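KLLA0F20702p (Kluyveromyces lactis, PDB 5Y5A) is the telomerase subunit Est1, whose mainly helical, TPR-related N-terminal part probably recruits telomerase to telomeres by binding Cdc13. Local coordinates at residues A[17-22]-A[36-41]; A[184-189]-A[229-234]; A[315-320]-A[344-349]; A[480-485]-A[527-532]. All blocks are in the same frame, centred on the assembly; numbering follows the deposited sequence.

Interaction 1 (A[17-22]-A[36-41]); sequences KQLQSV and GAIQMI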
loop_
_atom_site.group_PDB
_atom_site.type_symbol
_atom_site.label_atom_id
_atom_site.label_comp_id
_atom_site.label_asym_id
_atom_site.label_seq_id
_atom_site.Cartn_x
_atom_site.Cartn_y
_atom_site.Cartn_z
ATOM N N LYS A 17 -2.714 -33.103 -7.633
ATOM C CA LYS A 17 -3.517 -34.159 -8.248
ATOM C C LYS A 17 -3.972 -35.199 -7.229
ATOM O O LYS A 17 -5.086 -35.712 -7.314
ATOM C CB LYS A 17 -2.736 -34.835 -9.378
ATOM C CG LYS A 17 -2.343 -33.876 -10.494
ATOM C CD LYS A 17 -1.812 -34.587 -11.731
ATOM C CE LYS A 17 -1.489 -33.571 -12.822
ATOM N NZ LYS A 17 -1.061 -34.199 -14.101
ATOM N N GLN A 18 -3.108 -35.499 -6.264
ATOM C CA GLN A 18 -3.462 -36.399 -5.174
ATOM C C GLN A 18 -4.649 -35.869 -4.371
ATOM O O GLN A 18 -5.593 -36.605 -4.083
ATOM C CB GLN A 18 -2.263 -36.618 -4.248
ATOM C CG GLN A 18 -1.233 -37.602 -4.785
ATOM C CD GLN A 18 -0.121 -37.893 -3.792
ATOM O OE1 GLN A 18 0.057 -37.172 -2.811
ATOM N NE2 GLN A 18 0.631 -38.959 -4.045
ATOM N N LEU A 19 -4.599 -34.587 -4.023
ATOM C CA LEU A 19 -5.621 -33.981 -3.173
ATOM C C LEU A 19 -6.938 -33.736 -3.905
ATOM O O LEU A 19 -8.003 -33.714 -3.285
ATOM C CB LEU A 19 -5.100 -32.671 -2.581
ATOM C CG LEU A 19 -4.070 -32.856 -1.466
ATOM C CD1 LEU A 19 -3.508 -31.523 -1.012
ATOM C CD2 LEU A 19 -4.687 -33.613 -0.296
ATOM N N GLN A 20 -6.867 -33.547 -5.220
ATOM C CA GLN A 20 -8.069 -33.356 -6.027
ATOM C C GLN A 20 -8.941 -34.601 -5.982
ATOM O O GLN A 20 -10.167 -34.515 -5.895
ATOM C CB GLN A 20 -7.703 -33.018 -7.471
ATOM C CG GLN A 20 -7.073 -31.644 -7.637
ATOM C CD GLN A 20 -6.574 -31.394 -9.048
ATOM O OE1 GLN A 20 -6.454 -32.323 -9.850
ATOM N NE2 GLN A 20 -6.281 -30.133 -9.358
ATOM N N SER A 21 -8.294 -35.760 -6.038
ATOM C CA SER A 21 -8.992 -37.031 -5.927
ATOM C C SER A 21 -9.618 -37.164 -4.541
ATOM O O SER A 21 -10.653 -37.811 -4.369
ATOM C CB SER A 21 -8.036 -38.192 -6.205
ATOM O OG SER A 21 -8.740 -39.416 -6.329
ATOM N N VAL A 22 -8.986 -36.535 -3.555
ATOM C CA VAL A 22 -9.493 -36.528 -2.188
ATOM C C VAL A 22 -10.415 -35.335 -1.945
ATOM O O VAL A 22 -11.613 -35.390 -2.224
ATOM C CB VAL A 22 -8.344 -36.487 -1.168
ATOM C CG1 VAL A 22 -8.883 -36.671 0.235
ATOM C CG2 VAL A 22 -7.311 -37.551 -1.490
ATOM N N GLY A 36 -5.270 -37.619 6.468
ATOM C CA GLY A 36 -4.084 -38.436 6.288
ATOM C C GLY A 36 -3.249 -37.995 5.102
ATOM O O GLY A 36 -2.029 -37.880 5.199
ATOM N N ALA A 37 -3.912 -37.741 3.981
ATOM C CA ALA A 37 -3.230 -37.279 2.780
ATOM C C ALA A 37 -2.519 -35.955 3.029
ATOM O O ALA A 37 -1.380 -35.760 2.610
ATOM C CB ALA A 37 -4.215 -37.143 1.633
ATOM N N ILE A 38 -3.173 -35.053 3.721
ATOM C CA ILE A 38 -2.572 -33.772 3.993
ATOM C C ILE A 38 -1.373 -33.925 4.878
ATOM O O ILE A 38 -0.383 -33.247 4.705
ATOM C CB ILE A 38 -3.599 -32.807 4.613
ATOM C CG1 ILE A 38 -4.789 -32.669 3.680
ATOM C CG2 ILE A 38 -3.038 -31.416 4.851
ATOM C CD1 ILE A 38 -4.421 -32.154 2.311
ATOM N N GLN A 39 -1.479 -34.805 5.851
ATOM C CA GLN A 39 -0.386 -35.022 6.793
ATOM C C GLN A 39 0.858 -35.568 6.109
ATOM O O GLN A 39 1.980 -35.193 6.450
ATOM C CB GLN A 39 -0.818 -35.976 7.901
ATOM C CG GLN A 39 -1.646 -35.321 8.978
ATOM C CD GLN A 39 -2.192 -36.330 9.957
ATOM O OE1 GLN A 39 -2.237 -37.524 9.668
ATOM N NE2 GLN A 39 -2.607 -35.859 11.125
ATOM N N MET A 40 0.656 -36.462 5.149
ATOM C CA MET A 40 1.768 -37.048 4.419
ATOM C C MET A 40 2.472 -35.994 3.571
ATOM O O MET A 40 3.702 -35.929 3.538
ATOM C CB MET A 40 1.284 -38.200 3.542
ATOM C CG MET A 40 0.761 -39.388 4.328
ATOM S SD MET A 40 2.009 -40.101 5.416
ATOM C CE MET A 40 3.157 -40.753 4.212
ATOM N N ILE A 41 1.685 -35.164 2.893
ATOM C CA ILE A 41 2.229 -34.127 2.027
ATOM C C ILE A 41 2.932 -33.051 2.852
ATOM O O ILE A 41 4.009 -32.584 2.484
ATOM C CB ILE A 41 1.123 -33.497 1.148
ATOM C CG1 ILE A 41 0.570 -34.551 0.179
ATOM C CG2 ILE A 41 1.648 -32.280 0.390
ATOM C CD1 ILE A 41 -0.605 -34.090 -0.643
#

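Interaction 2 (A[184-189]-A[229-234]); sequences CVMASQ and TIVPSV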
loop_
_atom_site.group_PDB
_atom_site.type_symbol
_atom_site.label_atom_id
_atom_site.label_comp_id
_atom_site.label_asym_id
_atom_site.label_seq_id
_atom_site.Cartn_x
_atom_site.Cartn_y
_atom_site.Cartn_z
ATOM N N CYS A 184 16.018 -16.442 3.666
ATOM C CA CYS A 184 15.415 -16.600 4.985
ATOM C C CYS A 184 14.306 -15.591 5.224
ATOM O O CYS A 184 13.240 -15.945 5.729
ATOM C CB CYS A 184 16.469 -16.463 6.080
ATOM S SG CYS A 184 17.631 -17.824 6.158
ATOM N N VAL A 185 14.569 -14.332 4.873
ATOM C CA VAL A 185 13.595 -13.267 5.063
ATOM C C VAL A 185 12.409 -13.462 4.128
ATOM O O VAL A 185 11.255 -13.314 4.536
ATOM C CB VAL A 185 14.220 -11.874 4.831
ATOM C CG1 VAL A 185 13.169 -10.792 4.960
ATOM C CG2 VAL A 185 15.353 -11.633 5.818
ATOM N N MET A 186 12.695 -13.805 2.875
ATOM C CA MET A 186 11.633 -14.103 1.914
ATOM C C MET A 186 10.790 -15.304 2.360
ATOM O O MET A 186 9.575 -15.320 2.178
ATOM C CB MET A 186 12.219 -14.362 0.524
ATOM C CG MET A 186 12.865 -13.145 -0.108
ATOM S SD MET A 186 11.785 -11.705 -0.030
ATOM C CE MET A 186 10.536 -12.114 -1.246
ATOM N N ALA A 187 11.435 -16.307 2.941
ATOM C CA ALA A 187 10.695 -17.464 3.441
ATOM C C ALA A 187 9.749 -17.026 4.549
ATOM O O ALA A 187 8.594 -17.447 4.594
ATOM C CB ALA A 187 11.640 -18.541 3.940
ATOM N N SER A 188 10.249 -16.163 5.429
ATOM C CA SER A 188 9.454 -15.635 6.526
ATOM C C SER A 188 8.277 -14.834 5.999
ATOM O O SER A 188 7.147 -15.001 6.457
ATOM C CB SER A 188 10.315 -14.773 7.441
ATOM O OG SER A 188 11.325 -15.561 8.049
ATOM N N GLN A 189 8.553 -13.976 5.025
ATOM C CA GLN A 189 7.519 -13.160 4.406
ATOM C C GLN A 189 6.430 -14.033 3.786
ATOM O O GLN A 189 5.244 -13.722 3.876
ATOM C CB GLN A 189 8.134 -12.237 3.349
ATOM C CG GLN A 189 7.183 -11.176 2.817
ATOM C CD GLN A 189 6.329 -11.667 1.667
ATOM O OE1 GLN A 189 6.721 -12.567 0.925
ATOM N NE2 GLN A 189 5.153 -11.072 1.511
ATOM N N THR A 229 5.877 -5.245 6.473
ATOM C CA THR A 229 6.915 -4.511 7.161
ATOM C C THR A 229 8.293 -5.067 6.783
ATOM O O THR A 229 9.175 -4.308 6.391
ATOM C CB THR A 229 6.686 -4.542 8.685
ATOM O OG1 THR A 229 5.470 -3.840 8.978
ATOM C CG2 THR A 229 7.829 -3.875 9.430
ATOM N N ILE A 230 8.468 -6.383 6.842
ATOM C CA ILE A 230 9.800 -6.955 6.632
ATOM C C ILE A 230 10.259 -6.976 5.164
ATOM O O ILE A 230 11.462 -6.953 4.897
ATOM C CB ILE A 230 9.894 -8.391 7.202
ATOM C CG1 ILE A 230 8.923 -9.341 6.498
ATOM C CG2 ILE A 230 9.643 -8.382 8.705
ATOM C CD1 ILE A 230 9.101 -10.803 6.906
ATOM N N VAL A 231 9.317 -7.040 4.221
ATOM C CA VAL A 231 9.640 -6.941 2.791
ATOM C C VAL A 231 8.569 -6.134 2.059
ATOM O O VAL A 231 7.715 -6.695 1.365
ATOM C CB VAL A 231 9.757 -8.318 2.093
ATOM C CG1 VAL A 231 10.394 -8.143 0.727
ATOM C CG2 VAL A 231 10.563 -9.303 2.918
ATOM N N PRO A 232 8.614 -4.805 2.205
ATOM C CA PRO A 232 7.554 -3.956 1.646
ATOM C C PRO A 232 7.505 -3.955 0.120
ATOM O O PRO A 232 6.502 -3.517 -0.442
ATOM C CB PRO A 232 7.903 -2.567 2.192
ATOM C CG PRO A 232 9.382 -2.636 2.482
ATOM C CD PRO A 232 9.623 -4.029 2.954
ATOM N N SER A 233 8.546 -4.448 -0.542
ATOM C CA SER A 233 8.545 -4.495 -2.008
ATOM C C SER A 233 7.502 -5.459 -2.587
ATOM O O SER A 233 7.114 -5.333 -3.751
ATOM C CB SER A 233 9.923 -4.894 -2.532
ATOM O OG SER A 233 10.142 -6.279 -2.327
ATOM N N VAL A 234 7.055 -6.422 -1.785
ATOM C CA VAL A 234 6.192 -7.478 -2.299
ATOM C C VAL A 234 4.746 -7.007 -2.384
ATOM O O VAL A 234 4.080 -6.793 -1.364
ATOM C CB VAL A 234 6.301 -8.754 -1.436
ATOM C CG1 VAL A 234 5.198 -9.747 -1.771
ATOM C CG2 VAL A 234 7.664 -9.393 -1.640
#

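Interaction 3 (A[315-320]-A[344-349]); sequences FYILPL and TLLFDK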
loop_
_atom_site.group_PDB
_atom_site.type_symbol
_atom_site.label_atom_id
_atom_site.label_comp_id
_atom_site.label_asym_id
_atom_site.label_seq_id
_atom_site.Cartn_x
_atom_site.Cartn_y
_atom_site.Cartn_z
ATOM N N PHE A 315 -14.858 7.138 -0.416
ATOM C CA PHE A 315 -15.545 6.661 -1.605
ATOM C C PHE A 315 -15.633 7.639 -2.766
ATOM O O PHE A 315 -15.548 7.224 -3.914
ATOM C CB PHE A 315 -16.958 6.218 -1.234
ATOM C CG PHE A 315 -17.013 4.861 -0.615
ATOM C CD1 PHE A 315 -16.730 4.682 0.730
ATOM C CD2 PHE A 315 -17.332 3.755 -1.380
ATOM C CE1 PHE A 315 -16.776 3.427 1.299
ATOM C CE2 PHE A 315 -17.382 2.498 -0.814
ATOM C CZ PHE A 315 -17.106 2.333 0.529
ATOM N N TYR A 316 -15.824 8.923 -2.491
ATOM C CA TYR A 316 -16.194 9.839 -3.563
ATOM C C TYR A 316 -15.026 10.183 -4.465
ATOM O O TYR A 316 -15.221 10.766 -5.525
ATOM C CB TYR A 316 -16.830 11.118 -3.003
ATOM C CG TYR A 316 -18.301 10.937 -2.673
ATOM C CD1 TYR A 316 -18.817 9.673 -2.446
ATOM C CD2 TYR A 316 -19.176 12.020 -2.612
ATOM C CE1 TYR A 316 -20.141 9.480 -2.148
ATOM C CE2 TYR A 316 -20.531 11.831 -2.313
ATOM C CZ TYR A 316 -20.999 10.553 -2.083
ATOM O OH TYR A 316 -22.330 10.318 -1.780
ATOM N N ILE A 317 -13.813 9.811 -4.073
ATOM C CA ILE A 317 -12.685 10.021 -4.961
ATOM C C ILE A 317 -12.639 8.903 -6.010
ATOM O O ILE A 317 -12.006 9.046 -7.048
ATOM C CB ILE A 317 -11.335 10.084 -4.189
ATOM C CG1 ILE A 317 -10.244 10.721 -5.059
ATOM C CG2 ILE A 317 -10.932 8.702 -3.681
ATOM C CD1 ILE A 317 -8.856 10.746 -4.416
ATOM N N LEU A 318 -13.288 7.799 -5.727
ATOM C CA LEU A 318 -13.273 6.661 -6.604
ATOM C C LEU A 318 -13.870 6.897 -7.961
ATOM O O LEU A 318 -13.241 6.606 -8.933
ATOM C CB LEU A 318 -13.842 5.446 -5.922
ATOM C CG LEU A 318 -13.080 5.030 -4.684
ATOM C CD1 LEU A 318 -13.720 3.853 -4.016
ATOM C CD2 LEU A 318 -11.648 4.712 -4.999
ATOM N N PRO A 319 -15.067 7.434 -8.049
ATOM C CA PRO A 319 -15.599 7.710 -9.391
ATOM C C PRO A 319 -14.798 8.741 -10.183
ATOM O O PRO A 319 -14.867 8.738 -11.411
ATOM C CB PRO A 319 -17.007 8.246 -9.106
ATOM C CG PRO A 319 -17.373 7.651 -7.801
ATOM C CD PRO A 319 -16.090 7.659 -7.014
ATOM N N LEU A 320 -14.061 9.611 -9.498
ATOM C CA LEU A 320 -13.291 10.637 -10.186
ATOM C C LEU A 320 -12.082 9.995 -10.850
ATOM O O LEU A 320 -11.780 10.260 -12.013
ATOM C CB LEU A 320 -12.858 11.735 -9.214
ATOM C CG LEU A 320 -14.052 12.325 -8.455
ATOM C CD1 LEU A 320 -13.592 13.305 -7.384
ATOM C CD2 LEU A 320 -15.012 13.006 -9.426
ATOM N N THR A 344 -17.360 17.867 -5.930
ATOM C CA THR A 344 -17.657 19.045 -5.131
ATOM C C THR A 344 -17.842 18.641 -3.666
ATOM O O THR A 344 -17.388 19.338 -2.762
ATOM C CB THR A 344 -18.901 19.792 -5.663
ATOM O OG1 THR A 344 -20.008 18.895 -5.744
ATOM C CG2 THR A 344 -18.639 20.342 -7.054
ATOM N N LEU A 345 -18.469 17.496 -3.431
ATOM C CA LEU A 345 -18.747 17.062 -2.065
ATOM C C LEU A 345 -17.468 16.561 -1.406
ATOM O O LEU A 345 -17.207 16.859 -0.239
ATOM C CB LEU A 345 -19.828 15.979 -2.045
ATOM C CG LEU A 345 -20.693 15.905 -0.785
ATOM C CD1 LEU A 345 -21.249 17.276 -0.454
ATOM C CD2 LEU A 345 -21.830 14.927 -0.958
ATOM N N LEU A 346 -16.677 15.793 -2.155
ATOM C CA LEU A 346 -15.342 15.392 -1.717
ATOM C C LEU A 346 -14.497 16.602 -1.303
ATOM O O LEU A 346 -13.892 16.608 -0.238
ATOM C CB LEU A 346 -14.602 14.636 -2.831
ATOM C CG LEU A 346 -13.150 14.287 -2.500
ATOM C CD1 LEU A 346 -13.145 13.252 -1.391
ATOM C CD2 LEU A 346 -12.354 13.793 -3.712
ATOM N N PHE A 347 -14.436 17.608 -2.169
ATOM C CA PHE A 347 -13.606 18.782 -1.901
ATOM C C PHE A 347 -14.169 19.550 -0.727
ATOM O O PHE A 347 -13.409 20.053 0.100
ATOM C CB PHE A 347 -13.488 19.682 -3.140
ATOM C CG PHE A 347 -12.422 19.236 -4.125
ATOM C CD1 PHE A 347 -12.392 17.933 -4.597
ATOM C CD2 PHE A 347 -11.463 20.129 -4.588
ATOM C CE1 PHE A 347 -11.415 17.527 -5.507
ATOM C CE2 PHE A 347 -10.480 19.732 -5.492
ATOM C CZ PHE A 347 -10.460 18.440 -5.961
ATOM N N ASP A 348 -15.496 19.619 -0.628
ATOM C CA ASP A 348 -16.136 20.310 0.499
ATOM C C ASP A 348 -15.858 19.608 1.828
ATOM O O ASP A 348 -15.536 20.260 2.821
ATOM C CB ASP A 348 -17.649 20.434 0.284
ATOM C CG ASP A 348 -18.017 21.536 -0.708
ATOM O OD1 ASP A 348 -17.101 22.161 -1.296
ATOM O OD2 ASP A 348 -19.225 21.771 -0.911
ATOM N N LYS A 349 -15.986 18.282 1.849
ATOM C CA LYS A 349 -15.697 17.515 3.061
ATOM C C LYS A 349 -14.232 17.715 3.472
ATOM O O LYS A 349 -13.925 17.887 4.647
ATOM C CB LYS A 349 -15.994 16.025 2.854
ATOM C CG LYS A 349 -17.482 15.679 2.715
ATOM C CD LYS A 349 -18.275 16.174 3.913
ATOM C CE LYS A 349 -19.723 15.766 3.835
ATOM N NZ LYS A 349 -20.515 16.322 4.971
#

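Interaction 4 (A[480-485]-A[527-532]); sequences YFYEED and KEEHSS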
loop_
_atom_site.group_PDB
_atom_site.type_symbol
_atom_site.label_atom_id
_atom_site.label_comp_id
_atom_site.label_asym_id
_atom_site.label_seq_id
_atom_site.Cartn_x
_atom_site.Cartn_y
_atom_site.Cartn_z
ATOM N N TYR A 480 16.567 8.590 11.432
ATOM C CA TYR A 480 15.602 7.514 11.242
ATOM C C TYR A 480 14.460 7.917 10.317
ATOM O O TYR A 480 14.271 9.099 10.020
ATOM C CB TYR A 480 15.043 7.052 12.596
ATOM C CG TYR A 480 14.311 8.122 13.389
ATOM C CD1 TYR A 480 12.942 8.316 13.232
ATOM C CD2 TYR A 480 14.985 8.926 14.307
ATOM C CE1 TYR A 480 12.267 9.281 13.954
ATOM C CE2 TYR A 480 14.313 9.899 15.034
ATOM C CZ TYR A 480 12.954 10.070 14.853
ATOM O OH TYR A 480 12.276 11.034 15.573
ATOM N N PHE A 481 13.703 6.921 9.864
ATOM C CA PHE A 481 12.562 7.148 8.980
ATOM C C PHE A 481 11.349 7.672 9.745
ATOM O O PHE A 481 11.124 7.294 10.896
ATOM C CB PHE A 481 12.184 5.858 8.246
ATOM C CG PHE A 481 12.892 5.667 6.934
ATOM C CD1 PHE A 481 13.958 6.478 6.576
ATOM C CD2 PHE A 481 12.476 4.683 6.050
ATOM C CE1 PHE A 481 14.602 6.302 5.371
ATOM C CE2 PHE A 481 13.120 4.499 4.840
ATOM C CZ PHE A 481 14.182 5.312 4.498
ATOM N N TYR A 482 10.573 8.539 9.099
ATOM C CA TYR A 482 9.333 9.047 9.679
ATOM C C TYR A 482 8.142 8.208 9.198
ATOM O O TYR A 482 8.300 7.333 8.339
ATOM C CB TYR A 482 9.136 10.527 9.326
ATOM C CG TYR A 482 10.245 11.432 9.826
ATOM C CD1 TYR A 482 10.987 11.098 10.951
ATOM C CD2 TYR A 482 10.559 12.612 9.166
ATOM C CE1 TYR A 482 12.008 11.916 11.405
ATOM C CE2 TYR A 482 11.577 13.440 9.618
ATOM C CZ TYR A 482 12.296 13.083 10.735
ATOM O OH TYR A 482 13.309 13.894 11.182
ATOM N N GLU A 483 6.957 8.475 9.751
ATOM C CA GLU A 483 5.772 7.667 9.463
ATOM C C GLU A 483 5.526 7.549 7.969
ATOM O O GLU A 483 5.316 6.447 7.456
ATOM C CB GLU A 483 4.520 8.249 10.139
ATOM C CG GLU A 483 4.468 8.091 11.660
ATOM C CD GLU A 483 4.964 9.325 12.407
ATOM O OE1 GLU A 483 5.857 10.034 11.884
ATOM O OE2 GLU A 483 4.453 9.584 13.519
ATOM N N GLU A 484 5.561 8.681 7.272
ATOM C CA GLU A 484 5.275 8.684 5.842
ATOM C C GLU A 484 6.370 7.950 5.054
ATOM O O GLU A 484 6.085 7.352 4.019
ATOM C CB GLU A 484 5.092 10.118 5.319
ATOM C CG GLU A 484 6.331 11.019 5.398
ATOM C CD GLU A 484 6.407 11.823 6.685
ATOM O OE1 GLU A 484 6.892 12.976 6.630
ATOM O OE2 GLU A 484 5.973 11.308 7.744
ATOM N N ASP A 485 7.606 7.975 5.547
ATOM C CA ASP A 485 8.684 7.224 4.905
ATOM C C ASP A 485 8.378 5.734 4.977
ATOM O O ASP A 485 8.420 5.020 3.973
ATOM C CB ASP A 485 10.045 7.502 5.565
ATOM C CG ASP A 485 10.452 8.965 5.502
ATOM O OD1 ASP A 485 10.941 9.411 4.449
ATOM O OD2 ASP A 485 10.303 9.666 6.517
ATOM N N LYS A 527 7.553 17.841 18.082
ATOM C CA LYS A 527 7.934 19.195 17.694
ATOM C C LYS A 527 9.197 19.187 16.834
ATOM O O LYS A 527 9.234 19.771 15.745
ATOM C CB LYS A 527 8.146 20.063 18.935
ATOM C CG LYS A 527 8.694 21.451 18.639
ATOM C CD LYS A 527 8.876 22.264 19.913
ATOM C CE LYS A 527 9.480 23.630 19.617
ATOM N NZ LYS A 527 9.823 24.376 20.863
ATOM N N GLU A 528 10.229 18.513 17.331
ATOM C CA GLU A 528 11.474 18.390 16.594
ATOM C C GLU A 528 11.236 17.722 15.247
ATOM O O GLU A 528 11.751 18.182 14.231
ATOM C CB GLU A 528 12.505 17.624 17.420
ATOM C CG GLU A 528 13.008 18.439 18.604
ATOM C CD GLU A 528 13.763 17.618 19.625
ATOM O OE1 GLU A 528 14.277 18.213 20.596
ATOM O OE2 GLU A 528 13.840 16.384 19.463
ATOM N N GLU A 529 10.432 16.664 15.221
ATOM C CA GLU A 529 10.130 15.999 13.956
ATOM C C GLU A 529 9.430 16.959 13.000
ATOM O O GLU A 529 9.728 16.981 11.806
ATOM C CB GLU A 529 9.284 14.747 14.186
ATOM C CG GLU A 529 10.051 13.628 14.885
ATOM C CD GLU A 529 9.283 12.316 14.961
ATOM O OE1 GLU A 529 8.041 12.328 14.813
ATOM O OE2 GLU A 529 9.929 11.268 15.173
ATOM N N HIS A 530 8.520 17.765 13.535
ATOM C CA HIS A 530 7.849 18.804 12.756
ATOM C C HIS A 530 8.864 19.819 12.207
ATOM O O HIS A 530 8.790 20.235 11.050
ATOM C CB HIS A 530 6.793 19.508 13.613
ATOM C CG HIS A 530 6.116 20.653 12.922
ATOM N ND1 HIS A 530 6.454 21.968 13.159
ATOM C CD2 HIS A 530 5.120 20.680 12.005
ATOM C CE1 HIS A 530 5.702 22.757 12.412
ATOM N NE2 HIS A 530 4.885 22.001 11.701
ATOM N N SER A 531 9.827 20.192 13.040
ATOM C CA SER A 531 10.879 21.115 12.632
ATOM C C SER A 531 11.718 20.514 11.501
ATOM O O SER A 531 12.011 21.181 10.508
ATOM C CB SER A 531 11.760 21.469 13.827
ATOM O OG SER A 531 12.749 22.409 13.455
ATOM N N SER A 532 12.075 19.243 11.651
ATOM C CA SER A 532 12.788 18.519 10.608
ATOM C C SER A 532 12.026 18.491 9.273
ATOM O O SER A 532 12.641 18.652 8.216
ATOM C CB SER A 532 13.082 17.092 11.064
ATOM O OG SER A 532 13.568 16.317 9.979
HETATM O O HOH W 1 8.168 9.633 13.283
#

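Interaction 1 (A[17-22]-A[36-41])
The side-chain amide of Gln18 is the one flat group that touches across this contact, and it does so through its oxygen: OE1 lies 3.8 Å from Ile41 CD1, the two side chains sliding past each other in opposite directions. This is a weak van der Waals contact at an exposed margin, a position that suits a polar residue. Everything else in the contact is aliphatic. Leu19 reaches inward and meets Ile41 tip to tip, Leu19 CG lying 3.8 Å from Ile41 CD1. Ile41 gets there because its CG1 sits beside the backbone N and CD1 then runs straight on (chi2 175°), which extends the methyl toward Leu19. One branch of Leu19, CD2, also rests 4.1 Å from the methyl CB of Ala37, a small residue that leaves room for the leucine. Ile38 crosses Leu19 at about a right angle, although the modelled closeness of their methyls is doubtful. The two helical segments run antiparallel at 168°, with axes 10.5 Å apart, as the arms of a helical hairpin in an alpha-helical array. Val89 and Ile93 of helix 78-105 pack against Leu19 and extend the apolar cluster to a third helix. With no directional polar bond between the segments, their cohesion rests on hydrophobic burial and the fit of branched side chains.

Interaction 2 (A[184-189]-A[229-234])
Gln189, on helix 179-206, faces Val231 with CA atoms 6.8 Å apart, just where the chain leaves helix 218-230 and enters a type I turn from Val231 to Val234. Val231 is wedged among three residues of the helix: its CG2 meets Val185 CG1 at 3.6 Å and also touches Gln189 CB, while CG1 lies 3.9 Å from Met186 SD. Met186 starts off pointing away, but bends at chi2 (-49°) and chi3 (-72°) bring its thioether back; a flexible chain suits that detour. Its methyl CE then reaches Val234 CG2 at 4.0 Å. Gln189 also bends at chi2, laying its amide against Val234, with NE2 3.5 Å from CG1. Ile230 puts CD1 against the helix backbone, 3.7 Å from Gln189 N. Behind this surface, Ser188 OG donates to Cys184 O at 3.0 Å, from the opposite face of the carbonyl to Ser188 N, so a buried hydroxyl is satisfied within its own helix. Val185, Met186 and Val231 each pack on apolar side-chain atoms of the bound peptide, probably from Cdc13, and Ser233 OG bonds its backbone. Such a junction of helices and turn lining a peptide site fits the TPR-like helical fold.

Interaction 3 (A[315-320]-A[344-349])
Leu346 sends one methyl, CD2, against both Ile317 and Leu320: it lies 3.9 Å from Ile317 CB and equally 3.9 Å from Leu320 CD1, crossing both side chains at a slant. With CG opposite the backbone N (chi1 175°), the leucine projects at its partners, and this single branch touches both residues. Alongside, Leu345 brings CD2 to the edge of the Tyr316 ring, near the ring plane, 3.6 Å from CE2. The backbones come close here, the CA atoms of Tyr316 and Leu346 being 5.9 Å apart. That approach occurs where a type I turn from Phe315 to Leu318 links helix 306-315 to the helix that follows, closed by Leu318 N bonding Phe315 O at 3.0 Å; the long helix 339-379 packs against it within the predominantly helical region assigned to the Est1 DNA/RNA binding family. Tyrosine suits its place because its ring packs on aliphatic groups while its hydroxyl bonds Glu301. Phe342, one turn before Leu346 on the long helix, meets that ring edge-to-face. Farther out, Lys349 NZ bonds Asn309 OD1, tying the long helix to helix 306-315, and Phe397 of helix 385-410 packs on Leu320.

Interaction 4 (A[480-485]-A[527-532])
Tyr480 and Tyr482 reach from a loop and the N-cap of helix 483-487 to Glu529 and Ser532 on helix 526-546, so a helix start is docked against the flank of another helix in this mainly alpha-helical fold. The hydrogen bonds come from hydroxyls. Tyr480 OH donates to Glu529 OE2, which lies at the edge of the ring and in its plane; the modelled 2.4 Å is very short and its exact length doubtful. Ring and carboxylate planes are turned 50° apart, and the extended glutamate chain carries the acid out to the phenol. The hydroxyl has a second partner, accepting from Leu524 N. Tyr482 OH pairs with Ser532 OG at 2.7 Å, again at the ring edge, a long aromatic arm meeting a short hydroxyl. Apolar contact is slight: Glu529 CG comes 4.3 Å from Tyr482 CE1. Among the charges, Glu483 OE1 and Glu529 OE1 stand 4.3 Å apart, an unfavourable pairing probably eased by the salt bridge of Glu483 to Arg533. A water 2.7 Å from Glu483 OE1 can donate to it and, weakly, to Glu529 OE2, though it may not serve both at once. Arg478 makes a cation-pi contact with Tyr482 and a salt bridge to Asp485. Within the cap, Tyr482 N donates to Asp485 OD2 at 2.8 Å, meeting the anti side of that oxygen 28° out of the carboxylate plane.

Overall arrangement
The four contacts follow one another along the chain without touching, and no two share a helix. Interaction 1 lies far out, about 36 Å from the chain's centre, and is only partly buried; interactions 2, 3 and 4 are largely buried. Interaction 2, nearest the centre, is mostly apolar with a buried glutamine at the peptide site; its centre lies about 25 Å from that of interaction 4, which also bears a residue reaching the peptide. Interactions 1 and 3, on opposite sides of the chain's centre, are both aliphatic, though interaction 3 adds a tyrosine ring. Interaction 4 differs, its hydroxyls, carboxylates and water lying where a loop and helix start meet a helix.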